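Local atomic coordinates of WbmS, polysaccharide deacetylase involved in O-antigen biosynthesis (PDB entry 3HFT), a protein that probably removes acetyl groups from sugar residues during O-antigen biosynthesis, as a zinc-binding member of the polysaccharide deacetylase family. Residues L176-V181 with V204-P209; N19-I24 with A63-T68; N94-L99 with S128-T133. All blocks are in the same frame, centred on the assembly; numbering follows the deposited sequence.

Interaction 1 of 3, residues L176-V181 with V204-P209. With EDO (1,2-ethanediol), chain F; EDO (1,2-ethanediol), chain D.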
ATOM      1  N   LEU A 176       6.576  -2.877   9.472  1.00 31.89           N
ATOM      2  CA  LEU A 176       7.278  -1.645   9.820  1.00 31.27           C
ATOM      3  C   LEU A 176       8.819  -1.637   9.718  1.00 31.22           C
ATOM      4  O   LEU A 176       9.458  -0.601   9.909  1.00 32.78           O
ATOM      5  CB  LEU A 176       6.841  -1.217  11.238  1.00 32.64           C
ATOM      6  CG  LEU A 176       6.931  -2.172  12.450  1.00 32.76           C
ATOM      7  CD1 LEU A 176       8.333  -2.787  12.657  1.00 30.94           C
ATOM      8  CD2 LEU A 176       6.420  -1.463  13.733  1.00 33.09           C
ATOM      9  N   TRP A 177       9.396  -2.779   9.386  1.00 33.69           N
ATOM     10  CA  TRP A 177      10.846  -2.923   9.273  1.00 32.81           C
ATOM     11  C   TRP A 177      11.179  -4.036   8.291  1.00 33.55           C
ATOM     12  O   TRP A 177      10.481  -5.073   8.238  1.00 32.64           O
ATOM     13  CB  TRP A 177      11.456  -3.209  10.650  1.00 33.78           C
ATOM     14  CG  TRP A 177      12.981  -3.061  10.698  1.00 32.63           C
ATOM     15  CD1 TRP A 177      13.678  -1.998  11.199  1.00 32.87           C
ATOM     16  CD2 TRP A 177      13.962  -4.051  10.350  1.00 32.01           C
ATOM     17  NE1 TRP A 177      15.032  -2.232  11.114  1.00 33.22           N
ATOM     18  CE2 TRP A 177      15.234  -3.484  10.598  1.00 30.58           C
ATOM     19  CE3 TRP A 177      13.897  -5.324   9.774  1.00 34.30           C
ATOM     20  CZ2 TRP A 177      16.439  -4.169  10.331  1.00 37.02           C
ATOM     21  CZ3 TRP A 177      15.089  -6.007   9.518  1.00 35.44           C
ATOM     22  CH2 TRP A 177      16.337  -5.417   9.781  1.00 33.64           C
ATOM     23  N   GLU A 178      12.219  -3.804   7.481  1.00 32.98           N
ATOM     24  CA  GLU A 178      12.695  -4.776   6.489  1.00 32.57           C
ATOM     25  C   GLU A 178      14.202  -4.560   6.342  1.00 31.55           C
ATOM     26  O   GLU A 178      14.699  -3.409   6.375  1.00 34.07           O
ATOM     27  CB  GLU A 178      11.947  -4.637   5.165  1.00 34.73           C
ATOM     28  CG  GLU A 178      12.419  -5.555   4.039  1.00 35.07           C
ATOM     29  CD  GLU A 178      11.598  -5.414   2.781  1.00 37.97           C
ATOM     30  OE1 GLU A 178      10.367  -5.159   2.891  1.00 39.23           O
ATOM     31  OE2 GLU A 178      12.182  -5.552   1.677  1.00 38.80           O
ATOM     32  N   ASP A 179      14.923  -5.656   6.199  1.00 33.56           N
ATOM     33  CA  ASP A 179      16.394  -5.598   6.163  1.00 36.80           C
ATOM     34  C   ASP A 179      16.960  -4.764   5.039  1.00 33.85           C
ATOM     35  O   ASP A 179      17.801  -3.867   5.293  1.00 36.02           O
ATOM     36  CB  ASP A 179      17.087  -6.989   6.303  1.00 37.21           C
ATOM     37  CG  ASP A 179      16.585  -8.049   5.318  1.00 34.03           C
ATOM     38  OD1 ASP A 179      15.907  -7.713   4.344  1.00 36.51           O
ATOM     39  OD2 ASP A 179      16.893  -9.249   5.534  1.00 33.65           O
ATOM     40  N   ASP A 180      16.566  -5.034   3.803  1.00 35.03           N
ATOM     41  CA  ASP A 180      17.082  -4.238   2.694  1.00 35.73           C
ATOM     42  C   ASP A 180      16.583  -2.792   2.746  1.00 35.59           C
ATOM     43  O   ASP A 180      17.329  -1.858   2.423  1.00 36.77           O
ATOM     44  CB  ASP A 180      16.857  -4.902   1.327  1.00 37.01           C
ATOM     45  CG  ASP A 180      15.429  -5.298   1.070  1.00 46.65           C
ATOM     46  OD1 ASP A 180      14.564  -5.172   1.952  1.00 40.10           O
ATOM     47  OD2 ASP A 180      15.177  -5.808  -0.031  1.00 56.94           O
ATOM     48  N   VAL A 181      15.364  -2.589   3.244  1.00 36.59           N
ATOM     49  CA  VAL A 181      14.827  -1.228   3.451  1.00 36.38           C
ATOM     50  C   VAL A 181      15.597  -0.455   4.532  1.00 35.70           C
ATOM     51  O   VAL A 181      15.795   0.771   4.423  1.00 39.21           O
ATOM     52  CB  VAL A 181      13.301  -1.271   3.734  1.00 35.70           C
ATOM     53  CG1 VAL A 181      12.762   0.106   4.061  1.00 38.64           C
ATOM     54  CG2 VAL A 181      12.586  -1.823   2.501  1.00 36.13           C
ATOM     55  N   VAL A 204       5.491  -6.160  12.695  1.00 31.59           N
ATOM     56  CA  VAL A 204       5.838  -7.144  11.684  1.00 31.24           C
ATOM     57  C   VAL A 204       7.169  -6.713  11.058  1.00 33.91           C
ATOM     58  O   VAL A 204       7.342  -5.541  10.654  1.00 31.76           O
ATOM     59  CB  VAL A 204       4.724  -7.302  10.614  1.00 31.77           C
ATOM     60  CG1 VAL A 204       5.073  -8.442   9.646  1.00 33.10           C
ATOM     61  CG2 VAL A 204       3.345  -7.511  11.255  1.00 28.93           C
ATOM     62  N   LEU A 205       8.127  -7.645  11.031  1.00 30.24           N
ATOM     63  CA  LEU A 205       9.439  -7.383  10.436  1.00 33.81           C
ATOM     64  C   LEU A 205       9.637  -8.367   9.301  1.00 34.53           C
ATOM     65  O   LEU A 205       9.158  -9.510   9.376  1.00 36.18           O
ATOM     66  CB  LEU A 205      10.563  -7.521  11.473  1.00 32.85           C
ATOM     67  CG  LEU A 205      10.561  -6.543  12.652  1.00 35.57           C
ATOM     68  CD1 LEU A 205       9.733  -7.089  13.842  1.00 31.40           C
ATOM     69  CD2 LEU A 205      11.963  -6.253  13.141  1.00 35.27           C
ATOM     70  N   ASP A 206      10.323  -7.926   8.250  1.00 32.57           N
ATOM     71  CA  ASP A 206      10.592  -8.740   7.078  1.00 32.16           C
ATOM     72  C   ASP A 206      12.100  -8.911   6.866  1.00 33.24           C
ATOM     73  O   ASP A 206      12.829  -7.922   6.670  1.00 33.87           O
ATOM     74  CB  ASP A 206       9.987  -8.073   5.857  1.00 30.88           C
ATOM     75  CG  ASP A 206      10.109  -8.900   4.578  1.00 38.46           C
ATOM     76  OD1 ASP A 206      10.493 -10.092   4.641  1.00 36.79           O
ATOM     77  OD2 ASP A 206       9.739  -8.329   3.512  1.00 38.58           O
ATOM     78  N   PHE A 207      12.548 -10.167   6.888  1.00 32.07           N
ATOM     79  CA  PHE A 207      13.957 -10.520   6.624  1.00 34.40           C
ATOM     80  C   PHE A 207      14.073 -11.402   5.380  1.00 33.54           C
ATOM     81  O   PHE A 207      13.182 -12.173   5.083  1.00 34.75           O
ATOM     82  CB  PHE A 207      14.550 -11.308   7.782  1.00 35.33           C
ATOM     83  CG  PHE A 207      14.728 -10.520   9.057  1.00 32.30           C
ATOM     84  CD1 PHE A 207      13.709 -10.422   9.982  1.00 32.85           C
ATOM     85  CD2 PHE A 207      15.953  -9.918   9.348  1.00 33.12           C
ATOM     86  CE1 PHE A 207      13.911  -9.715  11.184  1.00 32.59           C
ATOM     87  CE2 PHE A 207      16.148  -9.203  10.521  1.00 35.37           C
ATOM     88  CZ  PHE A 207      15.117  -9.096  11.432  1.00 33.47           C
ATOM     89  N   HIS A 208      15.200 -11.299   4.698  1.00 33.44           N
ATOM     90  CA  HIS A 208      15.549 -12.183   3.583  1.00 33.56           C
ATOM     91  C   HIS A 208      16.697 -13.094   4.018  1.00 32.60           C
ATOM     92  O   HIS A 208      17.685 -12.622   4.569  1.00 33.11           O
ATOM     93  CB  HIS A 208      15.976 -11.382   2.356  1.00 33.49           C
ATOM     94  CG  HIS A 208      14.916 -10.454   1.863  1.00 35.22           C
ATOM     95  ND1 HIS A 208      14.737  -9.188   2.391  1.00 34.61           N
ATOM     96  CD2 HIS A 208      13.941 -10.627   0.946  1.00 36.19           C
ATOM     97  CE1 HIS A 208      13.704  -8.615   1.792  1.00 42.10           C
ATOM     98  NE2 HIS A 208      13.193  -9.471   0.920  1.00 38.07           N
ATOM     99  N   PRO A 209      16.552 -14.402   3.769  1.00 32.05           N
ATOM    100  CA  PRO A 209      17.595 -15.378   4.054  1.00 31.87           C
ATOM    101  C   PRO A 209      18.974 -14.955   3.561  1.00 32.37           C
ATOM    102  O   PRO A 209      19.940 -15.078   4.321  1.00 31.50           O
ATOM    103  CB  PRO A 209      17.082 -16.632   3.356  1.00 33.53           C
ATOM    104  CG  PRO A 209      15.613 -16.545   3.547  1.00 31.66           C
ATOM    105  CD  PRO A 209      15.303 -15.057   3.351  1.00 31.20           C
TER
HETATM  106  C1  EDO F 261       9.435  -7.401  -1.111  1.00 45.88           C
HETATM  107  O1  EDO F 261       9.997  -7.776  -2.386  1.00 36.55           O
HETATM  108  C2  EDO F 261      10.402  -7.863  -0.020  1.00 48.48           C
HETATM  109  O2  EDO F 261      10.885  -9.220  -0.265  1.00 40.66           O
HETATM  110  C1  EDO D 259      17.094  -8.086  -2.066  1.00 54.81           C
HETATM  111  O1  EDO D 259      17.454  -7.117  -1.079  1.00 39.94           O
HETATM  112  C2  EDO D 259      16.694  -9.397  -1.382  1.00 61.80           C
HETATM  113  O2  EDO D 259      15.830 -10.177  -2.228  1.00 64.92           O
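Asp-179 grips His-208 with both carboxylate oxygens. OD1 of Asp-179 receives the ND1 hydrogen of His-208 on its syn lone pair at 2.7 Å, lying only 3° out of the imidazole plane; OD2 of Asp-179 takes the backbone N-H of His-208 at 2.8 Å. CG of Asp-179 sits between its own N and carbonyl carbon (chi1 52°), which turns the carboxylate across to the histidine, nearly coplanar with its ring. Bonds to ring and main chain together fix the rotation of the imidazole, and NE2 of His-208 is left to donate to O2 of an ethanediol at 2.6 Å. The ring also lies about 4 Å, nearest atoms, from the zinc ion bound by Asp-46, His-92 and His-127.

This pair stands where two parallel strands of a beta-alpha-beta unit end, 177-178 at the sheet edge and 203-207 beside it, consistent with the deacetylase clan, whose sites gather at the carboxyl ends of the strands. The ladder behind it runs from Asp-206 N to Trp-177 O (2.9 Å) and from Asp-179 N to Asp-206 O (3.1 Å), so Asp-179 is set by the strand that leads to its histidine. On the face of Glu-178 and Asp-206, the two acidic side chains run side by side, and OE1 of Glu-178 bonds to Tyr-175. The other face is apolar: CD2 of Leu-205 packs on Trp-177, whose CZ3 lies over one face of the Phe-207 ring, 3.5 Å from CE2, the planes 42° apart. Phe-248 of helix 245-256 stacks on Trp-177, and Tyr-195 takes part in a hydrogen bond with the indole NE1.

Interaction 2 of 3, residues N19-I24 with A63-T68. With EDO (1,2-ethanediol), chain H.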
ATOM      1  N   ASN A  19       4.810 -14.879  25.374  1.00 54.21           N
ATOM      2  CA  ASN A  19       4.729 -15.430  24.001  1.00 50.74           C
ATOM      3  C   ASN A  19       4.677 -14.245  23.074  1.00 43.11           C
ATOM      4  O   ASN A  19       3.641 -13.937  22.456  1.00 40.95           O
ATOM      5  CB  ASN A  19       3.463 -16.267  23.783  1.00 52.71           C
ATOM      6  N   LYS A  20       5.799 -13.564  22.963  1.00 42.26           N
ATOM      7  CA  LYS A  20       5.820 -12.342  22.192  1.00 41.66           C
ATOM      8  C   LYS A  20       5.731 -12.578  20.688  1.00 37.08           C
ATOM      9  O   LYS A  20       5.214 -11.748  19.962  1.00 36.73           O
ATOM     10  CB  LYS A  20       7.078 -11.547  22.521  1.00 46.68           C
ATOM     11  CG  LYS A  20       6.776 -10.090  22.757  1.00 52.88           C
ATOM     12  CD  LYS A  20       8.042  -9.321  22.991  1.00 60.63           C
ATOM     13  CE  LYS A  20       7.790  -8.115  23.855  1.00 61.32           C
ATOM     14  NZ  LYS A  20       7.693  -8.534  25.266  1.00 69.56           N
ATOM     15  N   PHE A  21       6.272 -13.698  20.227  1.00 34.05           N
ATOM     16  CA  PHE A  21       6.409 -13.989  18.809  1.00 33.47           C
ATOM     17  C   PHE A  21       5.220 -14.804  18.320  1.00 36.76           C
ATOM     18  O   PHE A  21       4.821 -15.803  18.952  1.00 35.86           O
ATOM     19  CB  PHE A  21       7.698 -14.744  18.526  1.00 35.89           C
ATOM     20  CG  PHE A  21       8.947 -13.933  18.757  1.00 34.42           C
ATOM     21  CD1 PHE A  21       9.434 -13.083  17.779  1.00 34.25           C
ATOM     22  CD2 PHE A  21       9.644 -14.023  19.954  1.00 41.35           C
ATOM     23  CE1 PHE A  21      10.588 -12.348  17.984  1.00 34.79           C
ATOM     24  CE2 PHE A  21      10.810 -13.289  20.161  1.00 36.28           C
ATOM     25  CZ  PHE A  21      11.288 -12.451  19.174  1.00 35.33           C
ATOM     26  N   ALA A  22       4.671 -14.403  17.184  1.00 31.40           N
ATOM     27  CA  ALA A  22       3.507 -15.067  16.649  1.00 31.22           C
ATOM     28  C   ALA A  22       3.612 -15.249  15.132  1.00 32.69           C
ATOM     29  O   ALA A  22       4.532 -14.744  14.489  1.00 33.58           O
ATOM     30  CB  ALA A  22       2.259 -14.261  17.026  1.00 34.29           C
ATOM     31  N   ARG A  23       2.683 -16.040  14.598  1.00 33.39           N
ATOM     32  CA  ARG A  23       2.520 -16.234  13.174  1.00 31.13           C
ATOM     33  C   ARG A  23       1.488 -15.245  12.634  1.00 32.51           C
ATOM     34  O   ARG A  23       0.578 -14.837  13.349  1.00 32.15           O
ATOM     35  CB  ARG A  23       2.017 -17.647  12.925  1.00 32.60           C
ATOM     36  CG  ARG A  23       2.954 -18.696  13.486  1.00 36.10           C
ATOM     37  CD  ARG A  23       2.299 -20.037  13.449  1.00 41.84           C
ATOM     38  NE  ARG A  23       1.126 -20.062  14.292  1.00 46.76           N
ATOM     39  CZ  ARG A  23       0.952 -20.831  15.355  1.00 51.01           C
ATOM     40  NH1 ARG A  23       1.868 -21.700  15.748  1.00 55.40           N
ATOM     41  NH2 ARG A  23      -0.178 -20.741  16.019  1.00 48.30           N
ATOM     42  N   ILE A  24       1.603 -14.866  11.369  1.00 33.46           N
ATOM     43  CA  ILE A  24       0.600 -13.951  10.800  1.00 31.84           C
ATOM     44  C   ILE A  24      -0.827 -14.504  10.973  1.00 32.84           C
ATOM     45  O   ILE A  24      -1.736 -13.754  11.340  1.00 33.04           O
ATOM     46  CB  ILE A  24       0.921 -13.603   9.299  1.00 33.37           C
ATOM     47  CG1 ILE A  24       2.248 -12.817   9.182  1.00 35.34           C
ATOM     48  CG2 ILE A  24      -0.251 -12.869   8.613  1.00 34.44           C
ATOM     49  CD1 ILE A  24       2.190 -11.323   9.644  1.00 31.61           C
ATOM     50  N   ALA A  63      16.056 -20.573  18.260  1.00 35.19           N
ATOM     51  CA  ALA A  63      15.414 -19.649  19.187  1.00 35.16           C
ATOM     52  C   ALA A  63      14.113 -20.224  19.707  1.00 36.70           C
ATOM     53  O   ALA A  63      13.625 -19.827  20.757  1.00 38.52           O
ATOM     54  CB  ALA A  63      15.161 -18.298  18.481  1.00 33.59           C
ATOM     55  N   GLY A  64      13.528 -21.142  18.952  1.00 37.25           N
ATOM     56  CA  GLY A  64      12.281 -21.771  19.338  1.00 35.49           C
ATOM     57  C   GLY A  64      11.056 -20.883  19.263  1.00 36.62           C
ATOM     58  O   GLY A  64      10.115 -21.086  20.019  1.00 34.09           O
ATOM     59  N   VAL A  65      11.061 -19.912  18.349  1.00 36.27           N
ATOM     60  CA  VAL A  65       9.949 -18.952  18.196  1.00 35.49           C
ATOM     61  C   VAL A  65       9.131 -19.209  16.914  1.00 35.32           C
ATOM     62  O   VAL A  65       9.581 -19.914  15.990  1.00 34.89           O
ATOM     63  CB  VAL A  65      10.491 -17.474  18.160  1.00 34.72           C
ATOM     64  CG1 VAL A  65      11.366 -17.188  19.376  1.00 36.56           C
ATOM     65  CG2 VAL A  65      11.318 -17.184  16.871  1.00 35.56           C
ATOM     66  N   CYS A  66       7.932 -18.636  16.883  1.00 33.66           N
ATOM     67  CA  CYS A  66       7.061 -18.639  15.707  1.00 34.38           C
ATOM     68  C   CYS A  66       7.642 -17.771  14.603  1.00 34.55           C
ATOM     69  O   CYS A  66       8.398 -16.837  14.864  1.00 33.91           O
ATOM     70  CB  CYS A  66       5.683 -18.053  16.047  1.00 35.63           C
ATOM     71  SG  CYS A  66       4.637 -19.127  17.020  1.00 39.32           S
ATOM     72  N   ALA A  67       7.259 -18.066  13.362  1.00 33.14           N
ATOM     73  CA  ALA A  67       7.660 -17.258  12.230  1.00 32.63           C
ATOM     74  C   ALA A  67       6.793 -17.609  11.020  1.00 35.90           C
ATOM     75  O   ALA A  67       6.187 -18.679  10.970  1.00 31.56           O
ATOM     76  CB  ALA A  67       9.174 -17.426  11.924  1.00 32.10           C
ATOM     77  N   THR A  68       6.696 -16.680  10.077  1.00 33.57           N
ATOM     78  CA  THR A  68       5.926 -16.893   8.854  1.00 33.64           C
ATOM     79  C   THR A  68       6.884 -16.762   7.669  1.00 33.18           C
ATOM     80  O   THR A  68       7.706 -15.861   7.647  1.00 33.80           O
ATOM     81  CB  THR A  68       4.818 -15.877   8.743  1.00 33.27           C
ATOM     82  OG1 THR A  68       4.045 -15.906   9.952  1.00 34.25           O
ATOM     83  CG2 THR A  68       3.937 -16.178   7.536  1.00 35.26           C
TER
HETATM   84  C1  EDO H 263       7.698 -16.057  21.862  1.00 44.98           C
HETATM   85  O1  EDO H 263       6.450 -16.719  21.705  1.00 59.28           O
HETATM   86  C2  EDO H 263       8.365 -16.231  23.217  1.00 59.02           C
HETATM   87  O2  EDO H 263       8.707 -14.914  23.716  1.00 61.69           O
HETATM   88  O   HOH W   1       6.719 -18.117  19.484  1.00 39.65           O
HETATM   89  O   HOH W   2       5.188 -14.272  11.830  1.00 27.97           O
HETATM   90  O   HOH W   3       7.279 -14.305  14.919  1.00 31.76           O
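Phe-21 and Val-65 meet obliquely, the phenyl ring offering a face to CG2 of the valine while CG1 of Val-65 comes within 3.6 Å of Phe-21 CD2. With CG of Phe-21 anti to its carbonyl carbon (chi1 -67°), the ring leans over the valine and on to Leu-252 of helix 245-256; an ethanediol, probably from the crystallisation liquor, lies at the ring edge.

Next along, Cys-66 points into the other segment but meets main chain more than side chain. Cys-66 CB rests 3.6 Å from Ala-22 C. The CG methylene of Arg-23 lies alongside, 3.8 Å from Cys-66 CB. The guanidinium group of Arg-23 is turned to Asp-26, with which it forms a salt bridge.

At the far end Thr-68 and Ile-24 cross at about a right angle. OG1 of Thr-68 accepts the backbone N-H of Ile-24 at 3.0 Å in an almost straight bond (171°), and passes its own proton to a water 2.7 Å away from OG1. That water donates in turn to Ala-22 O. A second water accepts from Cys-66 N at 2.9 Å and donates to Phe-21 O.

The two chains thus run nearly parallel, the directions of 21-24 and 65-68 differing by 17°, yet their polar links are waters and the Thr-68 hydroxyl, with no beta bridge between them. Segment 19-24 makes its own backbone bonds with Ile-39 of strand 39-44. The arrangement is that of an N-terminal extension running alongside the starting ends of strands 39-44 and 67-71 of the parallel sheet, with Thr-68 about 13 Å, nearest atoms, from the zinc ion.

Interaction 3 of 3, residues N94-L99 with S128-T133. With EDO (1,2-ethanediol), chain F.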
ATOM      1  N   ASN A  94       5.379 -13.488  -7.752  1.00 35.52           N
ATOM      2  CA  ASN A  94       6.158 -12.492  -8.464  1.00 35.76           C
ATOM      3  C   ASN A  94       5.460 -11.968  -9.698  1.00 36.46           C
ATOM      4  O   ASN A  94       5.435 -12.640 -10.755  1.00 32.48           O
ATOM      5  CB  ASN A  94       7.486 -13.081  -8.893  1.00 37.20           C
ATOM      6  CG  ASN A  94       8.377 -12.055  -9.562  1.00 39.30           C
ATOM      7  OD1 ASN A  94       8.187 -10.838  -9.426  1.00 36.60           O
ATOM      8  ND2 ASN A  94       9.378 -12.541 -10.253  1.00 36.10           N
ATOM      9  N   PHE A  95       4.883 -10.773  -9.567  1.00 32.12           N
ATOM     10  CA  PHE A  95       4.154 -10.159 -10.661  1.00 34.37           C
ATOM     11  C   PHE A  95       4.983  -9.126 -11.416  1.00 34.70           C
ATOM     12  O   PHE A  95       4.471  -8.522 -12.360  1.00 37.63           O
ATOM     13  CB  PHE A  95       2.879  -9.480 -10.155  1.00 33.75           C
ATOM     14  CG  PHE A  95       1.956 -10.379  -9.353  1.00 32.69           C
ATOM     15  CD1 PHE A  95       1.370 -11.501  -9.927  1.00 35.75           C
ATOM     16  CD2 PHE A  95       1.626 -10.052  -8.035  1.00 32.73           C
ATOM     17  CE1 PHE A  95       0.500 -12.317  -9.192  1.00 33.55           C
ATOM     18  CE2 PHE A  95       0.739 -10.849  -7.305  1.00 33.98           C
ATOM     19  CZ  PHE A  95       0.181 -11.989  -7.877  1.00 35.40           C
ATOM     20  N   ASN A  96       6.258  -8.973 -11.059  1.00 34.52           N
ATOM     21  CA  ASN A  96       7.139  -8.011 -11.727  1.00 35.76           C
ATOM     22  C   ASN A  96       7.204  -8.167 -13.237  1.00 36.34           C
ATOM     23  O   ASN A  96       7.184  -7.177 -13.955  1.00 39.77           O
ATOM     24  CB  ASN A  96       8.569  -8.045 -11.144  1.00 35.48           C
ATOM     25  CG  ASN A  96       8.704  -7.243  -9.869  1.00 39.96           C
ATOM     26  OD1 ASN A  96       7.849  -6.399  -9.550  1.00 41.97           O
ATOM     27  ND2 ASN A  96       9.792  -7.492  -9.124  1.00 42.42           N
ATOM     28  N   PRO A  97       7.274  -9.400 -13.741  1.00 35.40           N
ATOM     29  CA  PRO A  97       7.306  -9.520 -15.214  1.00 37.30           C
ATOM     30  C   PRO A  97       6.115  -8.869 -15.928  1.00 38.15           C
ATOM     31  O   PRO A  97       6.209  -8.494 -17.089  1.00 36.77           O
ATOM     32  CB  PRO A  97       7.299 -11.033 -15.436  1.00 37.26           C
ATOM     33  CG  PRO A  97       7.915 -11.590 -14.158  1.00 36.91           C
ATOM     34  CD  PRO A  97       7.387 -10.712 -13.077  1.00 35.76           C
ATOM     35  N   LEU A  98       4.999  -8.712 -15.226  1.00 37.78           N
ATOM     36  CA  LEU A  98       3.836  -8.090 -15.823  1.00 37.03           C
ATOM     37  C   LEU A  98       4.075  -6.594 -16.009  1.00 37.86           C
ATOM     38  O   LEU A  98       3.543  -5.966 -16.931  1.00 37.71           O
ATOM     39  CB  LEU A  98       2.607  -8.326 -14.952  1.00 36.76           C
ATOM     40  CG  LEU A  98       2.252  -9.782 -14.640  1.00 39.32           C
ATOM     41  CD1 LEU A  98       1.021  -9.806 -13.746  1.00 36.57           C
ATOM     42  CD2 LEU A  98       2.025 -10.594 -15.899  1.00 35.68           C
ATOM     43  N   LEU A  99       4.881  -6.031 -15.125  1.00 35.85           N
ATOM     44  CA  LEU A  99       5.148  -4.598 -15.116  1.00 37.19           C
ATOM     45  C   LEU A  99       6.357  -4.255 -15.985  1.00 39.51           C
ATOM     46  O   LEU A  99       6.466  -3.140 -16.520  1.00 39.21           O
ATOM     47  CB  LEU A  99       5.441  -4.146 -13.691  1.00 36.83           C
ATOM     48  CG  LEU A  99       4.422  -4.559 -12.631  1.00 30.20           C
ATOM     49  CD1 LEU A  99       4.885  -4.002 -11.268  1.00 34.99           C
ATOM     50  CD2 LEU A  99       3.056  -4.074 -13.018  1.00 28.78           C
ATOM     51  N   SER A 128       8.292  -7.565  -4.415  1.00 33.58           N
ATOM     52  CA  SER A 128       8.317  -6.126  -4.749  1.00 34.52           C
ATOM     53  C   SER A 128       7.033  -5.370  -4.369  1.00 35.10           C
ATOM     54  O   SER A 128       6.786  -4.267  -4.861  1.00 35.17           O
ATOM     55  CB  SER A 128       8.679  -5.901  -6.213  1.00 37.24           C
ATOM     56  OG  SER A 128      10.018  -6.370  -6.401  1.00 42.09           O
ATOM     57  N   LEU A 129       6.231  -5.987  -3.502  1.00 32.04           N
ATOM     58  CA  LEU A 129       5.025  -5.363  -2.960  1.00 33.66           C
ATOM     59  C   LEU A 129       4.084  -4.935  -4.060  1.00 32.47           C
ATOM     60  O   LEU A 129       3.417  -3.894  -3.983  1.00 33.23           O
ATOM     61  CB  LEU A 129       5.428  -4.197  -2.029  1.00 34.58           C
ATOM     62  CG  LEU A 129       6.338  -4.580  -0.849  1.00 37.02           C
ATOM     63  CD1 LEU A 129       6.558  -3.406   0.118  1.00 30.23           C
ATOM     64  CD2 LEU A 129       5.788  -5.791  -0.079  1.00 34.23           C
ATOM     65  N   VAL A 130       4.021  -5.759  -5.108  1.00 33.68           N
ATOM     66  CA  VAL A 130       3.094  -5.510  -6.188  1.00 30.22           C
ATOM     67  C   VAL A 130       1.674  -5.778  -5.678  1.00 31.72           C
ATOM     68  O   VAL A 130       1.352  -6.880  -5.209  1.00 31.38           O
ATOM     69  CB  VAL A 130       3.371  -6.380  -7.458  1.00 30.60           C
ATOM     70  CG1 VAL A 130       2.323  -6.026  -8.554  1.00 31.91           C
ATOM     71  CG2 VAL A 130       4.808  -6.232  -7.996  1.00 30.43           C
ATOM     72  N   GLN A 131       0.805  -4.778  -5.778  1.00 32.68           N
ATOM     73  CA  GLN A 131      -0.560  -4.889  -5.260  1.00 33.03           C
ATOM     74  C   GLN A 131      -1.471  -3.966  -6.052  1.00 33.76           C
ATOM     75  O   GLN A 131      -0.990  -3.064  -6.768  1.00 31.15           O
ATOM     76  CB  GLN A 131      -0.573  -4.537  -3.775  1.00 37.20           C
ATOM     77  CG  GLN A 131      -0.012  -3.162  -3.484  1.00 36.56           C
ATOM     78  CD  GLN A 131       0.416  -2.992  -2.038  1.00 33.71           C
ATOM     79  OE1 GLN A 131      -0.420  -2.755  -1.162  1.00 34.85           O
ATOM     80  NE2 GLN A 131       1.737  -3.092  -1.787  1.00 31.99           N
ATOM     81  N   ALA A 132      -2.778  -4.250  -5.968  1.00 31.79           N
ATOM     82  CA  ALA A 132      -3.804  -3.509  -6.662  1.00 30.30           C
ATOM     83  C   ALA A 132      -5.126  -4.024  -6.090  1.00 31.08           C
ATOM     84  O   ALA A 132      -5.201  -5.133  -5.545  1.00 31.26           O
ATOM     85  CB  ALA A 132      -3.766  -3.827  -8.211  1.00 29.03           C
ATOM     86  N   THR A 133      -6.177  -3.251  -6.262  1.00 30.82           N
ATOM     87  CA  THR A 133      -7.488  -3.718  -5.867  1.00 30.95           C
ATOM     88  C   THR A 133      -7.835  -5.069  -6.503  1.00 33.62           C
ATOM     89  O   THR A 133      -8.373  -5.942  -5.811  1.00 36.33           O
ATOM     90  CB  THR A 133      -8.535  -2.653  -6.131  1.00 32.30           C
ATOM     91  OG1 THR A 133      -8.238  -1.516  -5.279  1.00 35.24           O
ATOM     92  CG2 THR A 133      -9.973  -3.185  -5.829  1.00 32.88           C
TER
HETATM   93  C1  EDO F 261       9.435  -7.401  -1.111  1.00 45.88           C
HETATM   94  O1  EDO F 261       9.997  -7.776  -2.386  1.00 36.55           O
HETATM   95  C2  EDO F 261      10.402  -7.863  -0.020  1.00 48.48           C
HETATM   96  O2  EDO F 261      10.885  -9.220  -0.265  1.00 40.66           O
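Two loops of the zinc site meet where Asn-96 touches Ser-128: one follows strand 87-91 and the metal ligand His-92, while the other carries the ligand His-127 immediately before Ser-128. The amide of Asn-96 does two things at once. ND2 donates to OG of Ser-128 at 3.0 Å, the hydroxyl oxygen lying close to the amide plane and the bond nearly straight (166°). OD1 of Asn-96 meanwhile rests against a methyl, CG2 of Val-130, at 3.4 Å. The main chain of Asn-96 is held as well, since its N-H is capped by OD1 of Asn-94 at 3.1 Å, a bond that enters from above the carbonyl plane at the start of helix 96-100.

Val-130 fills the apolar half. Its CG1, anti to the backbone N (chi1 180°), packs on CB of Phe-95 at 3.8 Å, and its CB sits at the edge of that phenyl ring. The other methyl, CG2, meets CD1 of Leu-99 tip to tip at 4.0 Å. Ile-135 of helix 133-141 touches both Phe-95 and Val-130, and Val-130 also packs on Ala-132 of the second subunit, so the contact is itself part of the dimer interface.

Ser-128 and Leu-129 both take left-handed backbone conformations, with positive phi; the N-H of Ser-128 donates to O1 of an ethanediol at 2.7 Å. The bond from Asn-96 ND2 ties the Ser-128 hydroxyl to the other segment and limits its rotation. Separately, the backbone N-H directed at the diol suggests that a small polar group can sit there, beside the zinc site.

How the interactions relate
From the N terminus, interaction 2 comes first: it closes a loop of 38 residues that contains strand 39-44 and nearly all of helix 50-63, and brings the chain start to strand 67-71. Interaction 3 then closes 28 residues between the loops that follow strands 87-91 and 123-124. Interaction 1 comes last, closing the 22 residues between neighbouring parallel strands 177-178 and 203-207. The three lie in series, with none nested or crossed. Interactions 1 and 2 share the sheet and touch where Val-204 CG1 meets Ile-24 CD1 at 4.1 Å. Interactions 1 and 3 do not touch, but one ethanediol touches both, bonded to His-208 and to Ser-128. Interactions 2 and 3 lie on opposite sides of the chain's centre.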